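Local atomic coordinates of aldehyde dehydrogenase 21 (Physcomitrella patens subsp. patens, PDB entry 5MZ8), a protein that probably catalyses the NADP+-dependent, non-phosphorylating oxidation of D-glyceraldehyde 3-phosphate to 3-phosphoglycerate, as a member of the aldehyde dehydrogenase family. Residues D57-Y62 against A214-L219; V35-Y40 against N64-K69; V210-S215 against L242-E247. One frame throughout, in Å; residues are numbered along the deposited sequence.

Contact 1. Residues D57-Y62 against A214-L219; sequences DVTNKY and ASRTPL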
# COMPACT_ATOMS: atom_id res chain seq x y z
N ASP A 57 25.63 32.90 24.82
CA ASP A 57 24.79 34.07 24.60
C ASP A 57 23.94 33.87 23.38
O ASP A 57 24.45 33.44 22.34
CB ASP A 57 25.63 35.35 24.40
CG ASP A 57 26.43 35.84 25.59
OD1 ASP A 57 26.10 35.45 26.72
OD2 ASP A 57 27.37 36.65 25.38
N VAL A 58 22.66 34.19 23.50
CA VAL A 58 21.70 34.15 22.39
C VAL A 58 21.23 35.59 22.22
O VAL A 58 20.71 36.19 23.16
CB VAL A 58 20.52 33.16 22.58
CG1 VAL A 58 19.61 33.16 21.36
CG2 VAL A 58 21.04 31.75 22.87
N THR A 59 21.51 36.17 21.05
CA THR A 59 21.18 37.57 20.79
C THR A 59 19.88 37.76 20.04
O THR A 59 19.48 36.91 19.25
CB THR A 59 22.31 38.28 20.03
OG1 THR A 59 22.51 37.65 18.77
CG2 THR A 59 23.60 38.35 20.81
N ASN A 60 19.23 38.92 20.28
CA ASN A 60 18.05 39.37 19.56
C ASN A 60 18.65 39.79 18.21
O ASN A 60 19.52 40.65 18.18
CB ASN A 60 17.42 40.56 20.30
CG ASN A 60 16.23 41.21 19.62
OD1 ASN A 60 16.22 41.46 18.42
ND2 ASN A 60 15.25 41.59 20.42
N LYS A 61 18.26 39.13 17.12
CA LYS A 61 18.88 39.37 15.81
C LYS A 61 18.54 40.73 15.17
O LYS A 61 19.15 41.09 14.16
CB LYS A 61 18.60 38.22 14.82
CG LYS A 61 19.10 36.85 15.31
CD LYS A 61 20.59 36.79 15.66
CE LYS A 61 21.02 35.41 16.09
NZ LYS A 61 20.37 34.97 17.36
N TYR A 62 17.65 41.51 15.79
CA TYR A 62 17.35 42.85 15.28
C TYR A 62 18.18 43.91 16.05
O TYR A 62 18.83 44.74 15.44
CB TYR A 62 15.84 43.17 15.37
CG TYR A 62 15.51 44.59 14.96
CD1 TYR A 62 15.77 45.05 13.67
CD2 TYR A 62 14.94 45.48 15.87
CE1 TYR A 62 15.48 46.36 13.29
CE2 TYR A 62 14.62 46.79 15.49
CZ TYR A 62 14.90 47.23 14.20
OH TYR A 62 14.59 48.51 13.81
N ALA A 214 21.07 24.46 16.78
CA ALA A 214 22.02 25.47 16.30
C ALA A 214 22.27 26.45 17.46
O ALA A 214 21.33 26.81 18.18
CB ALA A 214 21.45 26.21 15.10
N SER A 215 23.55 26.80 17.68
CA SER A 215 23.99 27.66 18.78
C SER A 215 23.48 29.08 18.67
O SER A 215 23.33 29.73 19.70
CB SER A 215 25.50 27.60 18.93
OG SER A 215 25.86 26.44 19.65
N ARG A 216 23.16 29.55 17.47
CA ARG A 216 22.62 30.89 17.22
C ARG A 216 21.13 30.97 17.56
O ARG A 216 20.64 32.05 17.88
CB ARG A 216 22.84 31.33 15.76
CG ARG A 216 24.13 32.08 15.53
CD ARG A 216 24.13 32.87 14.23
NE ARG A 216 23.77 34.28 14.38
CZ ARG A 216 24.59 35.26 14.75
NH1 ARG A 216 25.87 34.99 15.01
NH2 ARG A 216 24.17 36.51 14.84
N THR A 217 20.40 29.82 17.44
CA THR A 217 18.95 29.74 17.67
C THR A 217 18.55 28.48 18.50
O THR A 217 17.75 27.68 18.01
CB THR A 217 18.20 29.72 16.32
OG1 THR A 217 18.62 28.57 15.58
CG2 THR A 217 18.39 31.00 15.49
N PRO A 218 18.99 28.30 19.78
CA PRO A 218 18.61 27.07 20.50
C PRO A 218 17.34 27.14 21.35
O PRO A 218 16.91 26.10 21.86
CB PRO A 218 19.82 26.83 21.41
CG PRO A 218 20.30 28.24 21.74
CD PRO A 218 19.92 29.14 20.58
N LEU A 219 16.76 28.33 21.53
CA LEU A 219 15.60 28.56 22.40
C LEU A 219 14.36 27.80 21.98
O LEU A 219 13.70 27.22 22.84
CB LEU A 219 15.30 30.05 22.57
CG LEU A 219 16.51 30.94 22.91
CD1 LEU A 219 16.14 32.39 22.85
CD2 LEU A 219 17.15 30.56 24.24
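Lys-61 supplies the polar half of this contact. Its NZ donates to the backbone O of Arg-216 at 3.0 Å and to the O of its near neighbour Thr-59 at 2.9 Å. A third carbonyl, that of Glu-125 in helix 115-126, takes another bond from the same ammonium, so three backbone oxygens grip one buried amine. Bends at chi2 (-56°) and chi4 (-65°) fold the lysine chain back to reach them. Replaced by alanine, Lys-61 would no longer hold the three carbonyls together, and the Arg-216 O is likely to lose its link to residues 57-62.

Like charges come near without touching. Lys-61 CE lies 3.4 Å from Arg-216 NE where the two side chains cross, while NZ stands 4.6 Å from that NE, its charge probably softened by the carbonyls around it.

The apolar half belongs to Val-58, whose branches divide the work. CG2 meets CD of Pro-218 tip to tip at 3.6 Å; CG1 slides past Leu-219 and comes 3.9 Å from its CD1. Leu-219 lies in the first turn of helix 219-229, and its N is bonded to OE1 of Glu-125.

Thus an edge strand of the small N-terminal sheet packs on a strand-to-helix turn of the Rossmann-type coenzyme-binding fold, the same turn that holds the NADP+-binding Ser-215.

Contact 2. Residues V35-Y40 against N64-K69; sequences VTPKKY and NDVAAK
With CG of Tyr-40 opposite its carbonyl carbon and beside its N (chi1 -80°), CE1 comes to 3.7 Å from CB of Ala-68. The framework is a parallel strand pair, 38-44 beside 66-71, in a four-stranded mixed sheet. Lys-38 runs out extended until chi4, where a bend of -83° carries NZ over the centre of the tyrosine ring, 3.9 Å above its plane. Leu-219 of helix 219-229 touches both the tyrosine and the alanine.

The backbone illustrates how such a pair is stitched. Lys-38 straddles Ala-68: its N donates to Ala-67 O at 3.0 Å, and its O accepts from Lys-69 N at 3.0 Å. Tyr-40 N then bonds to Lys-69 O, again at 3.0 Å. Each of the three carbonyls also receives a CA-H...O contact, from Pro-37, Ala-68 and Lys-39 respectively. On its other side strand 66-71 has a classic beta bulge, Ala-67 and Ala-68 both facing Val-58 of strand 55-59, while toward 38-39 the pairing keeps its register.

Lys-39 and Lys-69 share the opposite face from Lys-38 and Ala-68, and both touch Trp-55. The Lys-69 ammonium is salt-bridged to Asp-57 in strand 55-59, so its charge ties the next strand over.

Where the pairing begins, Pro-37 packs its ring on the neighbouring stretch. Its CG lies 4.0 Å from Val-66 CG1 and 3.6 Å from the O of Val-66, while its CB rests 4.0 Å from CG of Lys-69.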
# COMPACT_ATOMS: atom_id res chain seq x y z
N VAL A 35 17.69 43.70 27.79
CA VAL A 35 18.39 44.20 28.99
C VAL A 35 18.86 43.01 29.85
O VAL A 35 19.98 42.54 29.63
CB VAL A 35 17.60 45.27 29.80
CG1 VAL A 35 18.56 46.18 30.58
CG2 VAL A 35 16.68 46.10 28.91
N THR A 36 18.04 42.52 30.82
CA THR A 36 18.46 41.36 31.62
C THR A 36 18.20 40.08 30.79
O THR A 36 17.04 39.82 30.46
CB THR A 36 17.80 41.29 33.00
OG1 THR A 36 17.70 42.59 33.57
CG2 THR A 36 18.54 40.35 33.95
N PRO A 37 19.25 39.29 30.44
CA PRO A 37 19.02 38.08 29.65
C PRO A 37 18.32 36.99 30.45
O PRO A 37 18.63 36.79 31.63
CB PRO A 37 20.43 37.64 29.23
CG PRO A 37 21.35 38.75 29.61
CD PRO A 37 20.69 39.46 30.75
N LYS A 38 17.35 36.30 29.81
CA LYS A 38 16.60 35.21 30.44
C LYS A 38 17.49 33.96 30.49
O LYS A 38 18.08 33.59 29.47
CB LYS A 38 15.30 34.91 29.67
CG LYS A 38 14.36 33.97 30.41
CD LYS A 38 13.25 33.45 29.53
CE LYS A 38 12.32 32.52 30.28
NZ LYS A 38 12.84 31.12 30.35
N LYS A 39 17.62 33.35 31.68
CA LYS A 39 18.43 32.14 31.85
C LYS A 39 17.59 30.91 31.49
O LYS A 39 16.45 30.76 31.96
CB LYS A 39 19.03 32.05 33.26
CG LYS A 39 19.81 33.29 33.68
CD LYS A 39 21.24 33.02 34.16
CE LYS A 39 21.89 34.26 34.71
NZ LYS A 39 21.38 34.58 36.07
N TYR A 40 18.11 30.06 30.61
CA TYR A 40 17.41 28.86 30.18
C TYR A 40 18.08 27.61 30.74
O TYR A 40 19.21 27.69 31.22
CB TYR A 40 17.38 28.79 28.64
CG TYR A 40 16.31 29.65 27.99
CD1 TYR A 40 16.46 31.03 27.89
CD2 TYR A 40 15.19 29.07 27.40
CE1 TYR A 40 15.50 31.82 27.26
CE2 TYR A 40 14.21 29.86 26.77
CZ TYR A 40 14.37 31.23 26.72
OH TYR A 40 13.45 32.03 26.09
N ASN A 64 20.60 43.19 18.51
CA ASN A 64 21.92 42.62 18.83
C ASN A 64 22.18 42.51 20.34
O ASN A 64 23.29 42.18 20.74
CB ASN A 64 23.09 43.33 18.12
CG ASN A 64 22.99 43.30 16.63
OD1 ASN A 64 22.89 42.24 16.00
ND2 ASN A 64 22.97 44.47 16.02
N ASP A 65 21.14 42.73 21.18
CA ASP A 65 21.23 42.59 22.63
C ASP A 65 21.25 41.13 23.01
O ASP A 65 20.57 40.34 22.34
CB ASP A 65 20.03 43.26 23.33
CG ASP A 65 19.91 44.76 23.18
OD1 ASP A 65 20.96 45.45 23.25
OD2 ASP A 65 18.77 45.26 23.05
N VAL A 66 21.97 40.75 24.09
CA VAL A 66 21.98 39.37 24.58
C VAL A 66 20.64 39.20 25.27
O VAL A 66 20.39 39.82 26.31
CB VAL A 66 23.19 39.01 25.50
CG1 VAL A 66 23.02 37.62 26.13
CG2 VAL A 66 24.51 39.09 24.74
N ALA A 67 19.74 38.43 24.65
CA ALA A 67 18.40 38.25 25.18
C ALA A 67 18.29 37.02 26.07
O ALA A 67 17.41 36.95 26.92
CB ALA A 67 17.41 38.17 24.04
N ALA A 68 19.17 36.05 25.85
CA ALA A 68 19.15 34.80 26.59
C ALA A 68 20.56 34.28 26.87
O ALA A 68 21.49 34.58 26.15
CB ALA A 68 18.35 33.76 25.81
N LYS A 69 20.69 33.51 27.96
CA LYS A 69 21.92 32.85 28.37
C LYS A 69 21.55 31.38 28.52
O LYS A 69 20.56 31.04 29.18
CB LYS A 69 22.50 33.47 29.65
CG LYS A 69 23.20 34.79 29.34
CD LYS A 69 24.14 35.26 30.42
CE LYS A 69 25.44 35.83 29.89
NZ LYS A 69 25.27 37.01 28.99

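Contact 3. Residues V210-S215 against L242-E247; sequences VLKPAS and LPVSRE
Leu-242 N donates to Leu-211 O at 3.0 Å in a nearly straight bond (162°), the one direct hydrogen bond between the segments. It prolongs the pairing of two parallel strands, 209-212 and 239-241, which helix 219-229 links in a beta-alpha-beta crossover of the Rossmann-type coenzyme domain. Both stretches leave the sheet here at the C-terminal ends of their strands, a place where this fold commonly binds dinucleotides; accordingly Lys-212, Ser-215 and Arg-246 belong to the NADP+ site.

Apolar packing follows the bond on both flanks. Val-210 CG1 meets Leu-242 CD1 at 3.8 Å, and Ala-81 of helix 75-93 touches both. Further along, Val-244 presents CG2 to the aliphatic part of Lys-212, closest at CE (3.7 Å), and that methyl takes the crowded position between its own backbone N and carbonyl carbon. Phe-252 touches both of these side chains. Away from these two pairs the prolines come together, CG of Pro-213 standing 4.0 Å from CG of Pro-243.

Water does the rest of the polar work: where the stretches diverge, a single molecule, water 1, bridges Val-244 N and Pro-213 O. The lysine chain stays extended up to chi4 and there bends (-71°), sending its ammonium to this water. Water 1 accepts from Lys-212 NZ at 2.8 Å and from Val-244 N at 3.0 Å. It is also hydrogen-bonded to Ser-215 OG at 3.0 Å, and it donates to the carbonyl O of Pro-213 at 2.7 Å.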
# COMPACT_ATOMS: atom_id res chain seq x y z
N VAL A 210 19.31 12.41 20.88
CA VAL A 210 20.16 13.45 21.45
C VAL A 210 20.22 14.53 20.36
O VAL A 210 20.69 14.26 19.26
CB VAL A 210 21.55 12.96 21.93
CG1 VAL A 210 22.29 14.07 22.68
CG2 VAL A 210 21.43 11.73 22.82
N LEU A 211 19.63 15.70 20.63
CA LEU A 211 19.57 16.79 19.67
C LEU A 211 20.57 17.90 19.97
O LEU A 211 20.62 18.43 21.09
CB LEU A 211 18.12 17.36 19.57
CG LEU A 211 17.92 18.75 18.95
CD1 LEU A 211 18.03 18.73 17.44
CD2 LEU A 211 16.58 19.30 19.34
N LYS A 212 21.33 18.27 18.94
CA LYS A 212 22.25 19.39 18.97
C LYS A 212 21.53 20.54 18.26
O LYS A 212 21.51 20.56 17.03
CB LYS A 212 23.59 19.06 18.27
CG LYS A 212 24.62 20.18 18.47
CD LYS A 212 25.68 20.20 17.37
CE LYS A 212 26.54 21.44 17.39
NZ LYS A 212 25.80 22.66 16.97
N PRO A 213 20.93 21.50 18.97
CA PRO A 213 20.31 22.63 18.26
C PRO A 213 21.38 23.61 17.79
O PRO A 213 22.49 23.61 18.34
CB PRO A 213 19.40 23.26 19.32
CG PRO A 213 20.02 22.93 20.61
CD PRO A 213 20.83 21.66 20.44
N ALA A 214 21.07 24.46 16.78
CA ALA A 214 22.02 25.47 16.30
C ALA A 214 22.27 26.45 17.46
O ALA A 214 21.33 26.81 18.18
CB ALA A 214 21.45 26.21 15.10
N SER A 215 23.55 26.80 17.68
CA SER A 215 23.99 27.66 18.78
C SER A 215 23.48 29.08 18.67
O SER A 215 23.33 29.73 19.70
CB SER A 215 25.50 27.60 18.93
OG SER A 215 25.86 26.44 19.65
N LEU A 242 20.99 19.50 23.82
CA LEU A 242 22.23 20.09 24.28
C LEU A 242 22.92 21.00 23.27
O LEU A 242 23.59 20.50 22.36
CB LEU A 242 23.23 19.00 24.72
CG LEU A 242 22.70 17.84 25.55
CD1 LEU A 242 23.48 16.60 25.26
CD2 LEU A 242 22.69 18.17 27.03
N PRO A 243 22.87 22.34 23.45
CA PRO A 243 23.71 23.21 22.61
C PRO A 243 25.16 22.92 23.02
O PRO A 243 25.47 22.80 24.21
CB PRO A 243 23.27 24.63 23.03
CG PRO A 243 21.99 24.44 23.81
CD PRO A 243 22.17 23.12 24.49
N VAL A 244 26.01 22.63 22.04
CA VAL A 244 27.39 22.25 22.38
C VAL A 244 28.41 23.15 21.69
O VAL A 244 28.16 23.67 20.59
CB VAL A 244 27.70 20.73 22.17
CG1 VAL A 244 26.75 19.84 22.95
CG2 VAL A 244 27.71 20.34 20.70
N SER A 245 29.57 23.29 22.35
CA SER A 245 30.75 24.02 21.86
C SER A 245 31.33 23.29 20.64
O SER A 245 31.01 22.12 20.40
CB SER A 245 31.82 24.13 22.94
OG SER A 245 32.15 22.88 23.52
N ARG A 246 32.20 23.96 19.91
CA ARG A 246 32.86 23.42 18.73
C ARG A 246 33.76 22.25 19.08
O ARG A 246 33.86 21.31 18.30
CB ARG A 246 33.64 24.52 18.03
CG ARG A 246 34.01 24.16 16.61
CD ARG A 246 34.76 25.31 16.03
NE ARG A 246 35.60 24.93 14.90
CZ ARG A 246 36.43 25.76 14.31
NH1 ARG A 246 36.55 27.01 14.74
NH2 ARG A 246 37.16 25.35 13.27
N GLU A 247 34.40 22.29 20.26
CA GLU A 247 35.35 21.26 20.71
C GLU A 247 34.71 19.90 20.99
O GLU A 247 35.41 18.88 20.96
CB GLU A 247 36.19 21.73 21.92
CG GLU A 247 35.50 22.64 22.92
CD GLU A 247 35.70 24.12 22.69
OE1 GLU A 247 35.01 24.69 21.82
OE2 GLU A 247 36.49 24.74 23.44
O HOH W 1 24.91 23.61 19.46

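Overall arrangement
From the N terminus, contact 2 closes first, bringing residues 35-40 beside 64-69 around an all-strand and loop excursion. Contact 1 starts inside that loop, at 57-62, and ends far beyond it at 214-219, so the two cross. They touch through the neighbouring strands 55-59 and 66-71, and again where Leu-219 meets Tyr-40. Contact 3 opens as contact 1 ends, sharing Ala-214 and Ser-215, and closes the short crossover to 242-247; Pro-218 packs on both of its prolines. Contacts 2 and 3 lie in series, about 8 Å apart at their nearest atoms. Contact 1 therefore bridges the small N-terminal sheet and the coenzyme-binding sheet.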